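Local coordinates for transcriptional regulator (Aquifex aeolicus, PDB 2EH3), which probably binds DNA as a transcriptional regulator of the TetR/AcrR family, through an N-terminal helix-turn-helix domain, at residues K4-E9 with A32-G37; E75-F80 with R117-F122. All coordinates share one frame; numbering follows the deposited sequence.

Contact 1 (K4-E9 with A32-G37); sequences KERILE and ANLSKG
Bends at chi2 (-143°) and chi3 (-74°) fold the Arg6 chain over so that its guanidinium reaches Ala32 and Leu34, in the three-helix DNA-binding domain of the TetR family. Residues 33-35 form the turn between helices 25-32 and 36-42 of the predicted helix-turn-helix motif, and helix 3-18 packs against it. Arg6 NH1 donates to Ala32 O over 3.0 Å, with an N-H...O angle of 145°. The donor lies in the carbonyl plane on a lone pair, while the oxygen sits near the guanidinium edge, tilted somewhat from its plane. The bond thus takes up a carbonyl at the end of helix 25-32, just before Asn33 turns to positive phi in a Schellman motif. Leu34 divides its two methyls between neighbours on helix 3-18: CD2 lies 3.4 Å from Arg6 NH2, obliquely to the guanidinium, and CD1 meets Ile7 CG1 at 3.6 Å. Replacing Leu34 by an alanine would probably leave Ile7 without its apolar partner in the turn and the Arg6 guanidinium less restrained on that side. Ile7 also touches Phe39 of helix 36-42, the helix that follows the turn and for which Ser35 is the N-cap. Beyond CG1, the Ile7 chain continues past the same leucine methyl, its CD1 lying 4.0 Å from Leu34 CD1.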
ATOM      1  N   LYS A   4     -16.886  -0.510 -26.947  1.00 15.24           N
ATOM      2  CA  LYS A   4     -16.573  -0.015 -25.602  1.00 14.74           C
ATOM      3  C   LYS A   4     -15.644  -1.008 -24.901  1.00 14.98           C
ATOM      4  O   LYS A   4     -14.673  -0.607 -24.230  1.00 14.46           O
ATOM      5  CB  LYS A   4     -17.854   0.182 -24.789  1.00 17.18           C
ATOM      6  CG  LYS A   4     -17.620   0.869 -23.467  1.00 17.62           C
ATOM      7  CD  LYS A   4     -18.924   1.083 -22.682  1.00 20.58           C
ATOM      8  CE  LYS A   4     -18.676   1.902 -21.418  1.00 20.56           C
ATOM      9  NZ  LYS A   4     -19.975   2.378 -20.866  1.00 22.38           N
ATOM     10  N   GLU A   5     -15.941  -2.295 -25.048  1.00 15.34           N
ATOM     11  CA  GLU A   5     -15.119  -3.330 -24.448  1.00 16.15           C
ATOM     12  C   GLU A   5     -13.713  -3.292 -25.021  1.00 14.87           C
ATOM     13  O   GLU A   5     -12.731  -3.442 -24.296  1.00 15.43           O
ATOM     14  CB  GLU A   5     -15.716  -4.718 -24.703  1.00 18.71           C
ATOM     15  CG  GLU A   5     -16.914  -5.069 -23.839  1.00 23.06           C
ATOM     16  CD  GLU A   5     -18.074  -4.125 -24.023  1.00 26.20           C
ATOM     17  OE1 GLU A   5     -18.471  -3.864 -25.191  1.00 27.98           O
ATOM     18  OE2 GLU A   5     -18.594  -3.652 -22.986  1.00 27.40           O
ATOM     19  N   ARG A   6     -13.595  -3.083 -26.327  1.00 14.43           N
ATOM     20  CA  ARG A   6     -12.262  -3.048 -26.917  1.00 14.78           C
ATOM     21  C   ARG A   6     -11.447  -1.866 -26.391  1.00 13.19           C
ATOM     22  O   ARG A   6     -10.247  -2.005 -26.094  1.00 14.70           O
ATOM     23  CB  ARG A   6     -12.351  -2.991 -28.448  1.00 17.22           C
ATOM     24  CG  ARG A   6     -12.819  -4.292 -29.054  1.00 21.71           C
ATOM     25  CD  ARG A   6     -12.115  -4.576 -30.377  1.00 26.47           C
ATOM     26  NE  ARG A   6     -12.593  -3.729 -31.464  1.00 30.59           N
ATOM     27  CZ  ARG A   6     -12.035  -2.588 -31.857  1.00 30.34           C
ATOM     28  NH1 ARG A   6     -10.946  -2.114 -31.261  1.00 30.63           N
ATOM     29  NH2 ARG A   6     -12.574  -1.925 -32.870  1.00 31.57           N
ATOM     30  N   ILE A   7     -12.085  -0.711 -26.276  1.00 12.61           N
ATOM     31  CA  ILE A   7     -11.401   0.469 -25.753  1.00 10.96           C
ATOM     32  C   ILE A   7     -10.954   0.171 -24.316  1.00 11.38           C
ATOM     33  O   ILE A   7      -9.831   0.480 -23.940  1.00 11.62           O
ATOM     34  CB  ILE A   7     -12.337   1.681 -25.757  1.00 10.96           C
ATOM     35  CG1 ILE A   7     -12.630   2.083 -27.198  1.00 12.62           C
ATOM     36  CG2 ILE A   7     -11.724   2.852 -24.992  1.00 11.00           C
ATOM     37  CD1 ILE A   7     -13.764   3.095 -27.342  1.00 13.35           C
ATOM     38  N   LEU A   8     -11.834  -0.409 -23.512  1.00 11.42           N
ATOM     39  CA  LEU A   8     -11.458  -0.723 -22.135  1.00 10.81           C
ATOM     40  C   LEU A   8     -10.252  -1.652 -22.071  1.00 11.69           C
ATOM     41  O   LEU A   8      -9.365  -1.465 -21.224  1.00 10.96           O
ATOM     42  CB  LEU A   8     -12.655  -1.342 -21.399  1.00 11.15           C
ATOM     43  CG  LEU A   8     -13.698  -0.294 -21.020  1.00 13.28           C
ATOM     44  CD1 LEU A   8     -15.024  -0.979 -20.664  1.00 15.65           C
ATOM     45  CD2 LEU A   8     -13.181   0.527 -19.856  1.00 15.23           C
ATOM     46  N   GLU A   9     -10.205  -2.652 -22.949  1.00 11.39           N
ATOM     47  CA  GLU A   9      -9.096  -3.604 -22.936  1.00 12.80           C
ATOM     48  C   GLU A   9      -7.779  -2.962 -23.323  1.00 13.10           C
ATOM     49  O   GLU A   9      -6.757  -3.185 -22.655  1.00 12.55           O
ATOM     50  CB  GLU A   9      -9.412  -4.813 -23.834  1.00 14.22           C
ATOM     51  CG  GLU A   9     -10.551  -5.686 -23.281  1.00 19.82           C
ATOM     52  CD  GLU A   9     -10.281  -6.134 -21.843  1.00 22.06           C
ATOM     53  OE1 GLU A   9      -9.227  -6.774 -21.609  1.00 24.64           O
ATOM     54  OE2 GLU A   9     -11.109  -5.836 -20.954  1.00 22.63           O
ATOM     55  N   ALA A  32      -6.185   0.800 -30.766  1.00 14.04           N
ATOM     56  CA  ALA A  32      -7.459   0.129 -30.998  1.00 12.47           C
ATOM     57  C   ALA A  32      -7.958   0.242 -32.446  1.00 13.01           C
ATOM     58  O   ALA A  32      -8.983  -0.350 -32.787  1.00 12.99           O
ATOM     59  CB  ALA A  32      -8.516   0.709 -30.071  1.00 12.22           C
ATOM     60  N   ASN A  33      -7.248   1.005 -33.279  1.00 13.72           N
ATOM     61  CA  ASN A  33      -7.653   1.215 -34.674  1.00 14.28           C
ATOM     62  C   ASN A  33      -9.087   1.794 -34.728  1.00 13.34           C
ATOM     63  O   ASN A  33      -9.958   1.348 -35.490  1.00 14.04           O
ATOM     64  CB  ASN A  33      -7.568  -0.088 -35.491  1.00 15.07           C
ATOM     65  CG  ASN A  33      -7.671   0.159 -36.993  1.00 16.90           C
ATOM     66  OD1 ASN A  33      -7.291   1.226 -37.488  1.00 15.94           O
ATOM     67  ND2 ASN A  33      -8.182  -0.831 -37.725  1.00 17.94           N
ATOM     68  N   LEU A  34      -9.305   2.823 -33.925  1.00 11.15           N
ATOM     69  CA  LEU A  34     -10.595   3.503 -33.849  1.00 12.20           C
ATOM     70  C   LEU A  34     -10.414   4.989 -34.013  1.00 10.80           C
ATOM     71  O   LEU A  34      -9.310   5.531 -33.849  1.00 11.40           O
ATOM     72  CB  LEU A  34     -11.242   3.245 -32.480  1.00 11.79           C
ATOM     73  CG  LEU A  34     -11.696   1.827 -32.202  1.00 13.30           C
ATOM     74  CD1 LEU A  34     -12.067   1.731 -30.723  1.00 14.99           C
ATOM     75  CD2 LEU A  34     -12.922   1.487 -33.060  1.00 14.06           C
ATOM     76  N   SER A  35     -11.519   5.664 -34.325  1.00 12.05           N
ATOM     77  CA  SER A  35     -11.522   7.107 -34.466  1.00 12.03           C
ATOM     78  C   SER A  35     -11.700   7.727 -33.089  1.00 11.71           C
ATOM     79  O   SER A  35     -12.154   7.061 -32.159  1.00 13.33           O
ATOM     80  CB  SER A  35     -12.714   7.564 -35.304  1.00 12.45           C
ATOM     81  OG  SER A  35     -13.937   7.208 -34.643  1.00 13.70           O
ATOM     82  N   LYS A  36     -11.382   9.011 -32.971  1.00 14.21           N
ATOM     83  CA  LYS A  36     -11.607   9.707 -31.706  1.00 13.44           C
ATOM     84  C   LYS A  36     -13.126   9.761 -31.435  1.00 14.28           C
ATOM     85  O   LYS A  36     -13.576   9.662 -30.289  1.00 14.35           O
ATOM     86  CB  LYS A  36     -11.042  11.135 -31.770  1.00 15.35           C
ATOM     87  CG  LYS A  36      -9.538  11.198 -31.524  1.00 19.26           C
ATOM     88  CD  LYS A  36      -9.006  12.620 -31.580  1.00 23.86           C
ATOM     89  CE  LYS A  36      -7.640  12.689 -30.889  1.00 26.72           C
ATOM     90  NZ  LYS A  36      -7.084  14.075 -30.816  1.00 31.72           N
ATOM     91  N   GLY A  37     -13.919   9.901 -32.502  1.00 14.25           N
ATOM     92  CA  GLY A  37     -15.365   9.954 -32.345  1.00 13.34           C
ATOM     93  C   GLY A  37     -15.898   8.680 -31.726  1.00 12.66           C
ATOM     94  O   GLY A  37     -16.855   8.693 -30.947  1.00 13.54           O
TER

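Contact 2 (E75-F80 with R117-F122); sequences ELLEMF and RRFEKF. With MG (magnesium ion), chain B; MG (magnesium ion), chain C.
Glu78 OE1 and both carboxylate oxygens of Glu75 hold one magnesium ion, with Glu78 OE1 at 2.3 Å from the metal and two waters among its other ligands. The second oxygen, Glu78 OE2, binds the other magnesium ion, also at 2.3 Å, so the carboxylate bridges the two sites; Glu82, one turn on, also binds this second ion. The face of helix 73-86 that meets helix 105-126 is apolar. With CG anti to the backbone N (chi1 171°), Leu76 points toward helix 105-126, and its CD2 lies over one face of the Phe122 ring, 3.5 Å from the centroid and 10° off the ring normal, the geometry of a CH-pi contact. Leu77 crosses Phe119 at about a right angle: both its methyls lie against CZ of the ring, and CD2, which approaches obliquely, is 3.8 Å from Phe119 CZ. The segment axes approach no closer than 12.7 Å, at 160° between their directions, so leucines from one helix and phenylalanines from the other fill the space between nearly antiparallel helices. The pair belongs to the TetR-like C-terminal domain; Leu64 of helix 46-67 touches Leu76, and Ile138 of helix 131-152 touches both Leu77 and Phe119.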
ATOM      1  N   GLU A  75     -12.822 -20.022   2.048  1.00  9.41           N
ATOM      2  CA  GLU A  75     -13.152 -20.213   0.635  1.00  8.00           C
ATOM      3  C   GLU A  75     -13.562 -18.900  -0.053  1.00  9.21           C
ATOM      4  O   GLU A  75     -13.264 -18.680  -1.237  1.00  8.52           O
ATOM      5  CB  GLU A  75     -14.231 -21.278   0.505  1.00  9.72           C
ATOM      6  CG  GLU A  75     -13.668 -22.701   0.775  1.00 11.21           C
ATOM      7  CD  GLU A  75     -12.626 -23.188  -0.245  1.00 12.29           C
ATOM      8  OE1 GLU A  75     -12.875 -23.053  -1.449  1.00 10.21           O
ATOM      9  OE2 GLU A  75     -11.574 -23.730   0.176  1.00 11.47           O
ATOM     10  N   LEU A  76     -14.269 -18.034   0.660  1.00  9.82           N
ATOM     11  CA  LEU A  76     -14.628 -16.739   0.059  1.00  8.83           C
ATOM     12  C   LEU A  76     -13.306 -15.997  -0.244  1.00  8.34           C
ATOM     13  O   LEU A  76     -13.132 -15.409  -1.321  1.00  9.24           O
ATOM     14  CB  LEU A  76     -15.458 -15.897   1.043  1.00 11.14           C
ATOM     15  CG  LEU A  76     -15.680 -14.458   0.552  1.00 11.14           C
ATOM     16  CD1 LEU A  76     -16.664 -14.457  -0.599  1.00 13.19           C
ATOM     17  CD2 LEU A  76     -16.183 -13.590   1.734  1.00 15.86           C
ATOM     18  N   LEU A  77     -12.374 -16.012   0.705  1.00  8.05           N
ATOM     19  CA  LEU A  77     -11.111 -15.319   0.494  1.00  8.57           C
ATOM     20  C   LEU A  77     -10.265 -15.943  -0.625  1.00  8.92           C
ATOM     21  O   LEU A  77      -9.582 -15.227  -1.339  1.00  9.06           O
ATOM     22  CB  LEU A  77     -10.339 -15.213   1.825  1.00 10.52           C
ATOM     23  CG  LEU A  77     -11.133 -14.264   2.768  1.00 14.63           C
ATOM     24  CD1 LEU A  77     -10.822 -14.545   4.249  1.00 15.16           C
ATOM     25  CD2 LEU A  77     -10.841 -12.826   2.395  1.00 17.97           C
ATOM     26  N   GLU A  78     -10.310 -17.272  -0.771  1.00  8.51           N
ATOM     27  CA  GLU A  78      -9.594 -17.884  -1.865  1.00  8.66           C
ATOM     28  C   GLU A  78     -10.131 -17.347  -3.197  1.00  8.21           C
ATOM     29  O   GLU A  78      -9.360 -17.057  -4.117  1.00  7.80           O
ATOM     30  CB  GLU A  78      -9.769 -19.393  -1.812  1.00  6.18           C
ATOM     31  CG  GLU A  78      -9.123 -20.107  -3.042  1.00  8.66           C
ATOM     32  CD  GLU A  78      -9.350 -21.586  -3.075  1.00 10.27           C
ATOM     33  OE1 GLU A  78      -9.825 -22.180  -2.087  1.00  8.85           O
ATOM     34  OE2 GLU A  78      -9.058 -22.173  -4.153  1.00  7.57           O
HETATM   35  N   MSE A  79     -11.444 -17.197  -3.294  1.00  8.25           N
HETATM   36  CA  MSE A  79     -12.055 -16.685  -4.521  1.00  9.16           C
HETATM   37  C   MSE A  79     -11.692 -15.237  -4.780  1.00  9.84           C
HETATM   38  O   MSE A  79     -11.474 -14.830  -5.925  1.00 11.49           O
HETATM   39  CB  MSE A  79     -13.569 -16.813  -4.413  1.00 14.64           C
HETATM   40  CG  MSE A  79     -14.297 -16.382  -5.645  1.00 15.61           C
HETATM   41 SE   MSE A  79     -14.159 -17.680  -7.087  1.00 28.65          SE
HETATM   42  CE  MSE A  79     -14.470 -19.240  -6.110  1.00 16.64           C
ATOM     43  N   PHE A  80     -11.633 -14.473  -3.693  1.00  9.40           N
ATOM     44  CA  PHE A  80     -11.284 -13.049  -3.728  1.00  9.78           C
ATOM     45  C   PHE A  80      -9.868 -12.938  -4.300  1.00  8.93           C
ATOM     46  O   PHE A  80      -9.615 -12.143  -5.194  1.00 10.25           O
ATOM     47  CB  PHE A  80     -11.395 -12.501  -2.270  1.00 12.27           C
ATOM     48  CG  PHE A  80     -11.387 -10.977  -2.127  1.00 15.04           C
ATOM     49  CD1 PHE A  80     -11.286 -10.123  -3.224  1.00 17.21           C
ATOM     50  CD2 PHE A  80     -11.456 -10.419  -0.851  1.00 18.30           C
ATOM     51  CE1 PHE A  80     -11.251  -8.731  -3.058  1.00 17.80           C
ATOM     52  CE2 PHE A  80     -11.423  -9.018  -0.672  1.00 19.75           C
ATOM     53  CZ  PHE A  80     -11.319  -8.188  -1.789  1.00 18.34           C
ATOM     54  N   ARG A 117     -16.470  -2.939   4.047  1.00 15.18           N
ATOM     55  CA  ARG A 117     -17.821  -2.981   4.602  1.00 15.03           C
ATOM     56  C   ARG A 117     -18.499  -4.300   4.244  1.00 13.91           C
ATOM     57  O   ARG A 117     -19.137  -4.925   5.098  1.00 13.73           O
ATOM     58  CB  ARG A 117     -18.686  -1.822   4.085  1.00 19.52           C
ATOM     59  CG  ARG A 117     -18.376  -0.460   4.704  1.00 24.88           C
ATOM     60  CD  ARG A 117     -19.490   0.557   4.394  1.00 28.23           C
ATOM     61  NE  ARG A 117     -19.703   0.771   2.960  1.00 32.50           N
ATOM     62  CZ  ARG A 117     -18.981   1.603   2.209  1.00 33.40           C
ATOM     63  NH1 ARG A 117     -18.002   2.303   2.757  1.00 35.65           N
ATOM     64  NH2 ARG A 117     -19.237   1.733   0.914  1.00 34.38           N
ATOM     65  N   ARG A 118     -18.349  -4.740   2.994  1.00 13.87           N
ATOM     66  CA  ARG A 118     -18.975  -5.991   2.588  1.00 12.80           C
ATOM     67  C   ARG A 118     -18.368  -7.198   3.280  1.00 12.47           C
ATOM     68  O   ARG A 118     -19.075  -8.141   3.666  1.00 12.24           O
ATOM     69  CB  ARG A 118     -18.873  -6.161   1.072  1.00 13.45           C
ATOM     70  CG  ARG A 118     -19.685  -5.140   0.354  1.00 13.74           C
ATOM     71  CD  ARG A 118     -19.503  -5.269  -1.140  1.00 13.60           C
ATOM     72  NE  ARG A 118     -20.252  -4.234  -1.852  1.00 17.47           N
ATOM     73  CZ  ARG A 118     -21.530  -4.364  -2.200  1.00 20.80           C
ATOM     74  NH1 ARG A 118     -22.188  -5.478  -1.903  1.00 22.16           N
ATOM     75  NH2 ARG A 118     -22.136  -3.385  -2.847  1.00 22.72           N
ATOM     76  N   PHE A 119     -17.049  -7.195   3.424  1.00 11.57           N
ATOM     77  CA  PHE A 119     -16.388  -8.279   4.085  1.00 11.27           C
ATOM     78  C   PHE A 119     -16.829  -8.317   5.553  1.00 10.78           C
ATOM     79  O   PHE A 119     -17.080  -9.388   6.127  1.00 10.47           O
ATOM     80  CB  PHE A 119     -14.877  -8.087   3.954  1.00 12.76           C
ATOM     81  CG  PHE A 119     -14.080  -9.225   4.486  1.00 17.20           C
ATOM     82  CD1 PHE A 119     -14.504 -10.546   4.339  1.00 16.49           C
ATOM     83  CD2 PHE A 119     -12.864  -8.964   5.130  1.00 17.37           C
ATOM     84  CE1 PHE A 119     -13.730 -11.599   4.824  1.00 18.80           C
ATOM     85  CE2 PHE A 119     -12.090 -10.000   5.614  1.00 20.58           C
ATOM     86  CZ  PHE A 119     -12.516 -11.319   5.464  1.00 20.03           C
ATOM     87  N   GLU A 120     -16.915  -7.144   6.167  1.00 11.67           N
ATOM     88  CA  GLU A 120     -17.348  -7.087   7.564  1.00 13.79           C
ATOM     89  C   GLU A 120     -18.721  -7.674   7.736  1.00 12.64           C
ATOM     90  O   GLU A 120     -18.946  -8.468   8.674  1.00 11.59           O
ATOM     91  CB  GLU A 120     -17.386  -5.651   8.090  1.00 14.44           C
ATOM     92  CG  GLU A 120     -16.060  -5.211   8.540  1.00 19.54           C
ATOM     93  CD  GLU A 120     -16.103  -4.019   9.439  1.00 17.83           C
ATOM     94  OE1 GLU A 120     -14.987  -3.584   9.759  1.00 22.67           O
ATOM     95  OE2 GLU A 120     -17.203  -3.514   9.831  1.00 18.83           O
ATOM     96  N   LYS A 121     -19.643  -7.285   6.847  1.00 12.06           N
ATOM     97  CA  LYS A 121     -21.025  -7.774   6.908  1.00 13.57           C
ATOM     98  C   LYS A 121     -21.037  -9.292   6.835  1.00 13.05           C
ATOM     99  O   LYS A 121     -21.769  -9.955   7.556  1.00 12.97           O
ATOM    100  CB  LYS A 121     -21.859  -7.192   5.763  1.00 16.53           C
ATOM    101  CG  LYS A 121     -22.139  -5.691   5.931  1.00 20.73           C
ATOM    102  CD  LYS A 121     -23.128  -5.143   4.902  1.00 24.97           C
ATOM    103  CE  LYS A 121     -23.026  -3.608   4.785  1.00 27.24           C
ATOM    104  NZ  LYS A 121     -23.032  -2.901   6.106  1.00 31.50           N
ATOM    105  N   PHE A 122     -20.252  -9.839   5.920  1.00 10.73           N
ATOM    106  CA  PHE A 122     -20.148 -11.297   5.789  1.00  9.34           C
ATOM    107  C   PHE A 122     -19.625 -11.934   7.090  1.00 10.94           C
ATOM    108  O   PHE A 122     -20.138 -12.969   7.575  1.00 11.78           O
ATOM    109  CB  PHE A 122     -19.226 -11.603   4.593  1.00 10.10           C
ATOM    110  CG  PHE A 122     -18.731 -13.019   4.540  1.00  8.37           C
ATOM    111  CD1 PHE A 122     -19.503 -14.024   3.938  1.00 10.27           C
ATOM    112  CD2 PHE A 122     -17.498 -13.359   5.095  1.00 10.63           C
ATOM    113  CE1 PHE A 122     -19.034 -15.331   3.901  1.00 12.20           C
ATOM    114  CE2 PHE A 122     -17.017 -14.676   5.063  1.00 12.69           C
ATOM    115  CZ  PHE A 122     -17.796 -15.660   4.460  1.00 12.71           C
TER
HETATM  116 MG    MG B1001     -10.901 -24.256  -2.130  1.00  5.16          MG
HETATM  117 MG    MG C1002     -10.364 -22.443  -6.066  1.00  4.14          MG
HETATM  118  O   HOH W   1     -12.238 -26.151  -1.554  1.00 11.88           O
HETATM  119  O   HOH W   2      -9.141 -25.159  -0.855  1.00 14.49           O
HETATM  120  O   HOH W   3     -11.838 -20.740  -5.372  1.00  9.20           O

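The centre of contact 1 lies about 22 Å from the centre of the chain, and the contact is partly buried; contact 2, centred at about 14 Å, is a buried contact. They share no helix and belong to different domains, with centres 34 Å apart and nearest atoms about 17 Å apart. Their chemistry follows their positions: contact 1 pairs a helix with a turn and combines a charged side chain, a backbone carbonyl and apolar methyls, whereas contact 2 joins two helices through aliphatic and aromatic groups alone, the carboxylates of Glu75 and Glu78 being turned to the metals. Helix 46-67 has side-chain contacts with both, meeting Lys4 and Leu8 in the first and Leu76 in the second, and so runs between the two domains.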